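Local coordinates for protein alpha-1,4-endofucoidanase (Mariniflexile fucanivorans, PDB 6DLH) that hydrolyses fucoidan within its chains as a retaining endo-acting glycoside hydrolase of family 107, and carries several bound calcium ions, at residues A[46-51]-A[73-78]; A[140-145]-A[423-428]; A[342-347]-A[378-383]. One frame throughout, in Å; residues are numbered along the deposited sequence.

Contact 1: A[46-51]-A[73-78]; sequences LGMLWL and KDIRTV. With CA (calcium ion), chain H.
Leu46 and Met48, on the strand 46-49 of the catalytic domain's parallel sheet, pack against Val78, Thr77 and Ile75 beside a calcium site. The loop 73-78 belongs to a beta-alpha-beta crossover, in the link from helix 66-71 to strand 80-84, the neighbour of 46-49 in the sheet. No hydrogen bond joins the two segments, and the contact is mainly apolar.

Val78 is central. Its CG2 lies anti to the backbone N and reaches the strand, 3.4 Å from Leu46 O and 3.7 Å from Met48 CG. The side chains of Met48 and Val78 cross at about a right angle, and Met48 SD stays 3.9 Å from Val78 CG2. The methionine then bends at its last torsion (chi3 79°). This brings Met48 CE to 4.4 Å from Ile75 CD1. Leu46 CD2 comes to 4.1 Å from Val78 CA. The same methyl is 4.3 Å from Thr77 OG1, whose hydrogen bond goes to Asp409 OD1.

Thr77 O binds the calcium ion at 2.4 Å, and four waters join it. Asp79 OD2 is a further ligand. The same carboxylate oxygen accepts a hydrogen bond from Leu46 N, so the start of the strand helps to position a metal ligand. Much of the coordination sphere is water.

Phe405 of helix 399-415 touches both Leu46 and Met48, and Leu412 of that helix touches Thr77. Trp450 of strand 449-450 also reaches Thr77. Backbone bonds tie 46-49 to strand 80-84 and to strand 377-379, its neighbours in the sheet.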
loop_
_atom_site.group_PDB
_atom_site.type_symbol
_atom_site.label_atom_id
_atom_site.label_comp_id
_atom_site.label_asym_id
_atom_site.label_seq_id
_atom_site.Cartn_x
_atom_site.Cartn_y
_atom_site.Cartn_z
ATOM N N LEU A 46 -17.519 8.281 -6.667
ATOM C CA LEU A 46 -17.566 7.084 -5.842
ATOM C C LEU A 46 -16.145 6.562 -5.639
ATOM O O LEU A 46 -15.454 6.248 -6.610
ATOM C CB LEU A 46 -18.436 6.043 -6.556
ATOM C CG LEU A 46 -18.466 4.649 -5.927
ATOM C CD1 LEU A 46 -19.056 4.706 -4.520
ATOM C CD2 LEU A 46 -19.277 3.696 -6.789
ATOM N N GLY A 47 -15.728 6.450 -4.371
ATOM C CA GLY A 47 -14.371 6.022 -4.057
ATOM C C GLY A 47 -14.323 4.750 -3.214
ATOM O O GLY A 47 -15.316 4.356 -2.612
ATOM N N MET A 48 -13.148 4.111 -3.191
ATOM C CA MET A 48 -12.911 2.903 -2.419
ATOM C C MET A 48 -11.633 3.103 -1.607
ATOM O O MET A 48 -10.953 4.119 -1.767
ATOM C CB MET A 48 -12.753 1.684 -3.338
ATOM C CG MET A 48 -13.852 1.561 -4.377
ATOM S SD MET A 48 -13.697 0.096 -5.429
ATOM C CE MET A 48 -14.337 -1.203 -4.371
ATOM N N LEU A 49 -11.320 2.136 -0.732
ATOM C CA LEU A 49 -10.161 2.254 0.136
ATOM C C LEU A 49 -9.336 0.977 0.059
ATOM O O LEU A 49 -9.873 -0.115 0.243
ATOM C CB LEU A 49 -10.609 2.515 1.581
ATOM C CG LEU A 49 -9.468 2.573 2.600
ATOM C CD1 LEU A 49 -8.569 3.768 2.330
ATOM C CD2 LEU A 49 -9.990 2.620 4.034
ATOM N N TRP A 50 -8.026 1.141 -0.169
ATOM C CA TRP A 50 -7.094 0.024 -0.217
ATOM C C TRP A 50 -5.936 0.288 0.742
ATOM O O TRP A 50 -5.069 1.128 0.479
ATOM C CB TRP A 50 -6.626 -0.211 -1.660
ATOM C CG TRP A 50 -5.914 -1.505 -1.895
ATOM C CD1 TRP A 50 -6.473 -2.721 -2.165
ATOM C CD2 TRP A 50 -4.489 -1.706 -1.930
ATOM N NE1 TRP A 50 -5.499 -3.666 -2.354
ATOM C CE2 TRP A 50 -4.272 -3.074 -2.213
ATOM C CE3 TRP A 50 -3.380 -0.870 -1.741
ATOM C CZ2 TRP A 50 -2.990 -3.613 -2.323
ATOM C CZ3 TRP A 50 -2.113 -1.406 -1.850
ATOM C CH2 TRP A 50 -1.925 -2.760 -2.130
ATOM N N LEU A 51 -5.958 -0.412 1.883
ATOM C CA LEU A 51 -5.075 -0.053 2.981
ATOM C C LEU A 51 -4.489 -1.315 3.609
ATOM O O LEU A 51 -5.129 -1.983 4.422
ATOM C CB LEU A 51 -5.846 0.815 3.986
ATOM C CG LEU A 51 -5.095 1.269 5.239
ATOM C CD1 LEU A 51 -3.843 2.057 4.878
ATOM C CD2 LEU A 51 -5.996 2.103 6.147
ATOM N N LYS A 73 -12.726 -5.276 -11.967
ATOM C CA LYS A 73 -12.769 -4.979 -13.393
ATOM C C LYS A 73 -14.185 -4.611 -13.824
ATOM O O LYS A 73 -14.361 -3.731 -14.659
ATOM C CB LYS A 73 -12.316 -6.186 -14.222
ATOM C CG LYS A 73 -10.858 -6.183 -14.659
ATOM C CD LYS A 73 -10.452 -7.473 -15.358
ATOM C CE LYS A 73 -10.842 -7.504 -16.819
ATOM N NZ LYS A 73 -9.926 -6.677 -17.643
ATOM N N ASP A 74 -15.181 -5.281 -13.239
ATOM C CA ASP A 74 -16.569 -5.156 -13.658
ATOM C C ASP A 74 -17.244 -3.926 -13.037
ATOM O O ASP A 74 -18.396 -3.635 -13.355
ATOM C CB ASP A 74 -17.336 -6.455 -13.389
ATOM C CG ASP A 74 -18.604 -6.597 -14.211
ATOM O OD1 ASP A 74 -18.658 -6.026 -15.311
ATOM O OD2 ASP A 74 -19.534 -7.270 -13.737
ATOM N N ILE A 75 -16.529 -3.187 -12.176
ATOM C CA ILE A 75 -17.086 -1.986 -11.566
ATOM C C ILE A 75 -16.746 -0.763 -12.415
ATOM O O ILE A 75 -15.623 -0.272 -12.390
ATOM C CB ILE A 75 -16.628 -1.825 -10.103
ATOM C CG1 ILE A 75 -16.861 -3.109 -9.295
ATOM C CG2 ILE A 75 -17.337 -0.631 -9.485
ATOM C CD1 ILE A 75 -16.335 -3.066 -7.870
ATOM N N ARG A 76 -17.739 -0.246 -13.143
ATOM C CA ARG A 76 -17.453 0.702 -14.207
ATOM C C ARG A 76 -17.672 2.150 -13.766
ATOM O O ARG A 76 -17.189 3.048 -14.455
ATOM C CB ARG A 76 -18.261 0.346 -15.461
ATOM C CG ARG A 76 -18.004 -1.068 -15.966
ATOM C CD ARG A 76 -16.735 -1.097 -16.791
ATOM N NE ARG A 76 -15.492 -1.287 -16.071
ATOM C CZ ARG A 76 -14.301 -0.834 -16.461
ATOM N NH1 ARG A 76 -14.200 0.081 -17.408
ATOM N NH2 ARG A 76 -13.209 -1.290 -15.880
ATOM N N THR A 77 -18.395 2.370 -12.645
ATOM C CA THR A 77 -18.794 3.718 -12.251
ATOM C C THR A 77 -17.933 4.268 -11.121
ATOM O O THR A 77 -18.049 5.448 -10.783
ATOM C CB THR A 77 -20.283 3.846 -11.891
ATOM O OG1 THR A 77 -20.598 2.986 -10.793
ATOM C CG2 THR A 77 -21.193 3.569 -13.068
ATOM N N VAL A 78 -17.073 3.424 -10.545
ATOM C CA VAL A 78 -16.163 3.873 -9.503
ATOM C C VAL A 78 -15.172 4.882 -10.094
ATOM O O VAL A 78 -14.789 4.779 -11.255
ATOM C CB VAL A 78 -15.459 2.682 -8.825
ATOM C CG1 VAL A 78 -14.675 1.823 -9.821
ATOM C CG2 VAL A 78 -14.575 3.135 -7.677
HETATM CA CA CA H . -18.486 7.725 -11.409
HETATM O O HOH W 1 -20.225 7.790 -9.693
HETATM O O HOH W 2 -20.790 7.183 -12.483
HETATM O O HOH W 3 -17.801 7.329 -13.634
HETATM O O HOH W 4 -18.965 9.955 -11.634
#

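Contact 2: A[140-145]-A[423-428]; sequences AGLRTE and WSRQYT
Gly141 O receives two backbone donors from the facing loop, Gln426 N at 2.9 Å and Tyr427 N at 3.0 Å. The first comes nearly along the C=O axis, while the second is tilted from the carbonyl plane. Beside this pair, Arg425 runs an extended chain past Leu142. Its NH2 bonds to Ala140 O at 2.9 Å, with that oxygen near the guanidinium plane. Leu142 CD2 touches Arg425 CD at 3.6 Å. The arginine's charge thus sits at the C-terminal end of helix 129-139, probably a favourable place.

Arg143 lies across Gln426 and Tyr427. Tyr427 OH stands 3.8 Å above its guanidinium plane, over the centre. Gln426 OE1 is at the edge, where Arg143 NH1 makes a weak bond of 3.5 Å. Gln426 is bent at chi2 (-69°), and its OE1 also lies near Arg143 CD.

Second-shell residues fix these groups. Asp221 forms a salt bridge to Arg143 NE. Asp79, a calcium ligand, accepts from Gln426 NE2, and Ile75 O accepts from Arg425 NH1.

Gly141 fits close against Tyr427 O. This glycine has positive phi (88°) and closes a Schellman motif, which ends helix 129-139 before strand 143-149 of the catalytic sheet. The facing loop probably belongs to the passage into the first Ig-like domain, so the contact ties that part of the chain to the catalytic sheet.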
loop_
_atom_site.group_PDB
_atom_site.type_symbol
_atom_site.label_atom_id
_atom_site.label_comp_id
_atom_site.label_asym_id
_atom_site.label_seq_id
_atom_site.Cartn_x
_atom_site.Cartn_y
_atom_site.Cartn_z
ATOM N N ALA A 140 -5.939 2.104 -14.964
ATOM C CA ALA A 140 -7.232 1.467 -14.759
ATOM C C ALA A 140 -8.359 2.490 -14.881
ATOM O O ALA A 140 -9.533 2.144 -14.737
ATOM C CB ALA A 140 -7.256 0.759 -13.425
ATOM N N GLY A 141 -7.991 3.751 -15.153
ATOM C CA GLY A 141 -8.962 4.794 -15.430
ATOM C C GLY A 141 -9.470 5.505 -14.173
ATOM O O GLY A 141 -10.503 6.172 -14.232
ATOM N N LEU A 142 -8.708 5.416 -13.074
ATOM C CA LEU A 142 -9.141 5.884 -11.762
ATOM C C LEU A 142 -8.249 7.024 -11.263
ATOM O O LEU A 142 -7.047 7.022 -11.501
ATOM C CB LEU A 142 -9.105 4.707 -10.775
ATOM C CG LEU A 142 -10.111 3.576 -11.024
ATOM C CD1 LEU A 142 -9.766 2.335 -10.210
ATOM C CD2 LEU A 142 -11.537 4.019 -10.720
ATOM N N ARG A 143 -8.860 7.973 -10.535
ATOM C CA ARG A 143 -8.164 9.028 -9.808
ATOM C C ARG A 143 -7.742 8.481 -8.449
ATOM O O ARG A 143 -8.089 7.352 -8.107
ATOM C CB ARG A 143 -9.053 10.276 -9.695
ATOM C CG ARG A 143 -9.138 11.071 -10.991
ATOM C CD ARG A 143 -10.273 12.071 -11.101
ATOM N NE ARG A 143 -9.732 13.405 -10.930
ATOM C CZ ARG A 143 -9.651 14.339 -11.871
ATOM N NH1 ARG A 143 -10.503 14.365 -12.884
ATOM N NH2 ARG A 143 -8.711 15.256 -11.778
ATOM N N THR A 144 -6.964 9.266 -7.693
ATOM C CA THR A 144 -6.418 8.787 -6.431
ATOM C C THR A 144 -6.621 9.827 -5.329
ATOM O O THR A 144 -6.660 11.033 -5.588
ATOM C CB THR A 144 -4.944 8.373 -6.568
ATOM O OG1 THR A 144 -4.174 9.573 -6.625
ATOM C CG2 THR A 144 -4.675 7.556 -7.811
ATOM N N GLU A 145 -6.772 9.315 -4.102
ATOM C CA GLU A 145 -6.850 10.088 -2.871
ATOM C C GLU A 145 -5.798 9.500 -1.941
ATOM O O GLU A 145 -5.694 8.281 -1.834
ATOM C CB GLU A 145 -8.257 9.975 -2.266
ATOM C CG GLU A 145 -8.465 10.749 -0.965
ATOM C CD GLU A 145 -9.812 10.553 -0.261
ATOM O OE1 GLU A 145 -10.379 9.435 -0.337
ATOM O OE2 GLU A 145 -10.298 11.519 0.384
ATOM N N TRP A 423 -19.367 7.125 -20.220
ATOM C CA TRP A 423 -18.034 6.546 -20.239
ATOM C C TRP A 423 -17.664 6.045 -18.842
ATOM O O TRP A 423 -18.153 6.559 -17.837
ATOM C CB TRP A 423 -17.014 7.571 -20.752
ATOM C CG TRP A 423 -17.078 7.817 -22.229
ATOM C CD1 TRP A 423 -17.916 8.670 -22.889
ATOM C CD2 TRP A 423 -16.253 7.206 -23.239
ATOM N NE1 TRP A 423 -17.677 8.627 -24.239
ATOM C CE2 TRP A 423 -16.661 7.739 -24.484
ATOM C CE3 TRP A 423 -15.217 6.264 -23.217
ATOM C CZ2 TRP A 423 -16.065 7.357 -25.685
ATOM C CZ3 TRP A 423 -14.631 5.882 -24.403
ATOM C CH2 TRP A 423 -15.049 6.426 -25.621
ATOM N N SER A 424 -16.765 5.059 -18.785
ATOM C CA SER A 424 -16.430 4.404 -17.531
ATOM C C SER A 424 -15.515 5.282 -16.680
ATOM O O SER A 424 -14.731 6.071 -17.208
ATOM C CB SER A 424 -15.829 3.047 -17.786
ATOM O OG SER A 424 -14.586 3.152 -18.464
ATOM N N ARG A 425 -15.648 5.140 -15.355
ATOM C CA ARG A 425 -14.713 5.667 -14.365
ATOM C C ARG A 425 -14.395 7.139 -14.628
ATOM O O ARG A 425 -15.308 7.923 -14.862
ATOM C CB ARG A 425 -13.483 4.760 -14.260
ATOM C CG ARG A 425 -13.843 3.295 -14.068
ATOM C CD ARG A 425 -12.641 2.448 -13.728
ATOM N NE ARG A 425 -13.059 1.148 -13.226
ATOM C CZ ARG A 425 -12.236 0.157 -12.893
ATOM N NH1 ARG A 425 -12.719 -0.968 -12.392
ATOM N NH2 ARG A 425 -10.935 0.278 -13.077
ATOM N N GLN A 426 -13.102 7.495 -14.574
ATOM C CA GLN A 426 -12.650 8.872 -14.734
ATOM C C GLN A 426 -11.877 9.076 -16.044
ATOM O O GLN A 426 -11.930 10.164 -16.612
ATOM C CB GLN A 426 -11.817 9.324 -13.533
ATOM C CG GLN A 426 -12.648 9.613 -12.289
ATOM C CD GLN A 426 -13.507 10.840 -12.448
ATOM O OE1 GLN A 426 -13.007 11.947 -12.626
ATOM N NE2 GLN A 426 -14.817 10.653 -12.367
ATOM N N TYR A 427 -11.167 8.047 -16.529
ATOM C CA TYR A 427 -10.389 8.206 -17.752
ATOM C C TYR A 427 -10.523 6.993 -18.667
ATOM O O TYR A 427 -10.826 5.896 -18.205
ATOM C CB TYR A 427 -8.896 8.305 -17.443
ATOM C CG TYR A 427 -8.475 9.295 -16.386
ATOM C CD1 TYR A 427 -8.652 10.663 -16.555
ATOM C CD2 TYR A 427 -7.822 8.858 -15.241
ATOM C CE1 TYR A 427 -8.219 11.569 -15.593
ATOM C CE2 TYR A 427 -7.386 9.748 -14.273
ATOM C CZ TYR A 427 -7.581 11.108 -14.452
ATOM O OH TYR A 427 -7.144 11.970 -13.487
ATOM N N THR A 428 -10.242 7.204 -19.963
ATOM C CA THR A 428 -10.015 6.115 -20.904
ATOM C C THR A 428 -8.563 6.191 -21.377
ATOM O O THR A 428 -8.196 7.109 -22.104
ATOM C CB THR A 428 -11.023 6.141 -22.064
ATOM O OG1 THR A 428 -12.336 5.936 -21.543
ATOM C CG2 THR A 428 -10.748 5.097 -23.128
#

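Contact 3: A[342-347]-A[378-383]; sequences FFPKQS and ITWGTP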
loop_
_atom_site.group_PDB
_atom_site.type_symbol
_atom_site.label_atom_id
_atom_site.label_comp_id
_atom_site.label_asym_id
_atom_site.label_seq_id
_atom_site.Cartn_x
_atom_site.Cartn_y
_atom_site.Cartn_z
ATOM N N PHE A 342 -17.987 12.298 2.117
ATOM C CA PHE A 342 -18.253 11.415 3.243
ATOM C C PHE A 342 -17.219 10.291 3.226
ATOM O O PHE A 342 -16.885 9.798 2.148
ATOM C CB PHE A 342 -19.708 10.932 3.149
ATOM C CG PHE A 342 -20.253 10.128 4.308
ATOM C CD1 PHE A 342 -19.783 10.304 5.601
ATOM C CD2 PHE A 342 -21.283 9.220 4.109
ATOM C CE1 PHE A 342 -20.305 9.570 6.660
ATOM C CE2 PHE A 342 -21.816 8.495 5.165
ATOM C CZ PHE A 342 -21.333 8.676 6.441
ATOM N N PHE A 343 -16.719 9.910 4.420
ATOM C CA PHE A 343 -15.777 8.806 4.582
ATOM C C PHE A 343 -16.357 7.716 5.485
ATOM O O PHE A 343 -15.834 7.457 6.567
ATOM C CB PHE A 343 -14.422 9.299 5.109
ATOM C CG PHE A 343 -13.270 8.327 4.987
ATOM C CD1 PHE A 343 -13.408 7.116 4.317
ATOM C CD2 PHE A 343 -12.029 8.636 5.521
ATOM C CE1 PHE A 343 -12.340 6.239 4.191
ATOM C CE2 PHE A 343 -10.953 7.769 5.380
ATOM C CZ PHE A 343 -11.111 6.565 4.728
ATOM N N PRO A 344 -17.412 6.989 5.049
ATOM C CA PRO A 344 -18.024 5.943 5.876
ATOM C C PRO A 344 -17.256 4.622 5.827
ATOM O O PRO A 344 -16.350 4.458 5.009
ATOM C CB PRO A 344 -19.395 5.770 5.204
ATOM C CG PRO A 344 -19.107 6.024 3.735
ATOM C CD PRO A 344 -18.056 7.119 3.729
ATOM N N LYS A 345 -17.628 3.688 6.713
ATOM C CA LYS A 345 -17.102 2.330 6.704
ATOM C C LYS A 345 -18.182 1.380 6.202
ATOM O O LYS A 345 -19.336 1.501 6.600
ATOM C CB LYS A 345 -16.817 1.802 8.117
ATOM C CG LYS A 345 -16.257 2.783 9.126
ATOM C CD LYS A 345 -16.188 2.171 10.510
ATOM C CE LYS A 345 -16.263 3.222 11.597
ATOM N NZ LYS A 345 -15.803 2.684 12.898
ATOM N N GLN A 346 -17.775 0.394 5.397
ATOM C CA GLN A 346 -18.701 -0.566 4.818
ATOM C C GLN A 346 -18.934 -1.742 5.770
ATOM O O GLN A 346 -20.036 -2.278 5.813
ATOM C CB GLN A 346 -18.181 -1.034 3.456
ATOM C CG GLN A 346 -19.119 -1.991 2.728
ATOM C CD GLN A 346 -18.657 -2.226 1.312
ATOM O OE1 GLN A 346 -17.526 -1.897 0.938
ATOM N NE2 GLN A 346 -19.544 -2.786 0.502
ATOM N N SER A 347 -17.893 -2.133 6.523
ATOM C CA SER A 347 -17.985 -3.223 7.486
ATOM C C SER A 347 -18.442 -2.674 8.833
ATOM O O SER A 347 -18.445 -1.461 9.035
ATOM C CB SER A 347 -16.666 -3.918 7.659
ATOM O OG SER A 347 -15.907 -3.299 8.700
ATOM N N ILE A 378 -18.171 10.121 -2.041
ATOM C CA ILE A 378 -18.029 9.166 -0.954
ATOM C C ILE A 378 -16.800 8.295 -1.202
ATOM O O ILE A 378 -16.705 7.625 -2.233
ATOM C CB ILE A 378 -19.297 8.304 -0.782
ATOM C CG1 ILE A 378 -20.530 9.156 -0.455
ATOM C CG2 ILE A 378 -19.050 7.241 0.286
ATOM C CD1 ILE A 378 -21.831 8.379 -0.442
ATOM N N THR A 379 -15.861 8.327 -0.244
ATOM C CA THR A 379 -14.844 7.298 -0.144
ATOM C C THR A 379 -15.378 6.199 0.764
ATOM O O THR A 379 -15.391 6.363 1.977
ATOM C CB THR A 379 -13.548 7.824 0.488
ATOM O OG1 THR A 379 -13.139 9.007 -0.196
ATOM C CG2 THR A 379 -12.428 6.807 0.436
ATOM N N TRP A 380 -15.833 5.085 0.184
ATOM C CA TRP A 380 -16.218 3.975 1.035
ATOM C C TRP A 380 -14.964 3.361 1.636
ATOM O O TRP A 380 -13.993 3.102 0.925
ATOM C CB TRP A 380 -17.046 2.931 0.274
ATOM C CG TRP A 380 -18.501 3.282 0.252
ATOM C CD1 TRP A 380 -19.211 3.806 -0.792
ATOM C CD2 TRP A 380 -19.412 3.186 1.359
ATOM N NE1 TRP A 380 -20.514 4.005 -0.421
ATOM C CE2 TRP A 380 -20.663 3.643 0.896
ATOM C CE3 TRP A 380 -19.296 2.736 2.679
ATOM C CZ2 TRP A 380 -21.792 3.649 1.713
ATOM C CZ3 TRP A 380 -20.409 2.745 3.489
ATOM C CH2 TRP A 380 -21.634 3.206 3.007
ATOM N N GLY A 381 -15.002 3.153 2.954
ATOM C CA GLY A 381 -14.050 2.269 3.597
ATOM C C GLY A 381 -14.402 0.830 3.244
ATOM O O GLY A 381 -15.197 0.207 3.947
ATOM N N THR A 382 -13.808 0.337 2.149
ATOM C CA THR A 382 -14.073 -0.978 1.587
ATOM C C THR A 382 -13.134 -1.996 2.221
ATOM O O THR A 382 -11.921 -1.831 2.157
ATOM C CB THR A 382 -13.873 -0.966 0.061
ATOM O OG1 THR A 382 -12.563 -0.459 -0.228
ATOM C CG2 THR A 382 -14.913 -0.141 -0.666
ATOM N N PRO A 383 -13.651 -3.090 2.828
ATOM C CA PRO A 383 -12.800 -4.057 3.530
ATOM C C PRO A 383 -12.101 -5.090 2.639
ATOM O O PRO A 383 -12.718 -5.716 1.773
ATOM C CB PRO A 383 -13.805 -4.787 4.435
ATOM C CG PRO A 383 -15.108 -4.757 3.653
ATOM C CD PRO A 383 -15.079 -3.442 2.895
HETATM O O HOH W 5 -14.976 -1.571 6.063
#
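Ile378 starts the second segment in a parallel bridge with Phe342, and its CG2 packs 3.6 Å from Pro344 CD. Thr379 N then bonds to Phe342 O at 3.0 Å, nearly straight on to the carbonyl. Thr379 O sits at the edge of the Phe343 ring, 3.2 Å from Phe343 CD1.

Trp380 lays one face of its six-membered ring against Pro344. Pro344 CG is 3.5 Å from the ring centroid and 15° off the normal, a CH-pi contact. The ring edge meets Lys345 O, and Trp380 NE1 bonds to Thr368 OG1. With an alanine here, Pro344 would probably lose the ring it rests on and Thr368 its N-H partner.

Gly381 N bonds to Pro344 O at 2.8 Å, and Gln346 N bonds to Gly381 O at 3.0 Å. A water links that oxygen to Ser347 N. Gln346 CG lies anti to the backbone N (chi1 -177°), and the extended chain carries OE1 to 3.5 Å from Thr382 CG2 and Pro383 CD.

That oxygen is buried without a polar partner, probably a small cost, while Gln346 NE2 is held by Gln404. The contact rests on backbone bonds and apolar faces, which keep the segments paired after the strands end.

In the fold
All three contacts reach one parallel sheet. Contacts 1 and 2 have centres about 9 Å apart and meet where Arg76 O probably accepts from Arg425 N (2.8 Å). Contacts 1 and 3 are about 11 Å apart between centres and lie on neighbouring strands, 46-49 and 377-379. Gly47 N lies 2.6 Å from Ile378 O, and Leu49 N 2.9 Å from Thr382 OG1. Contacts 2 and 3, about 18 Å apart between centres, touch through Glu145 OE1 and Thr379 OG1 (2.8 Å). The calcium of contact 1 is about 5 Å from the Gln426 side chain in contact 2, but about 11 Å from that of Ile378 in contact 3.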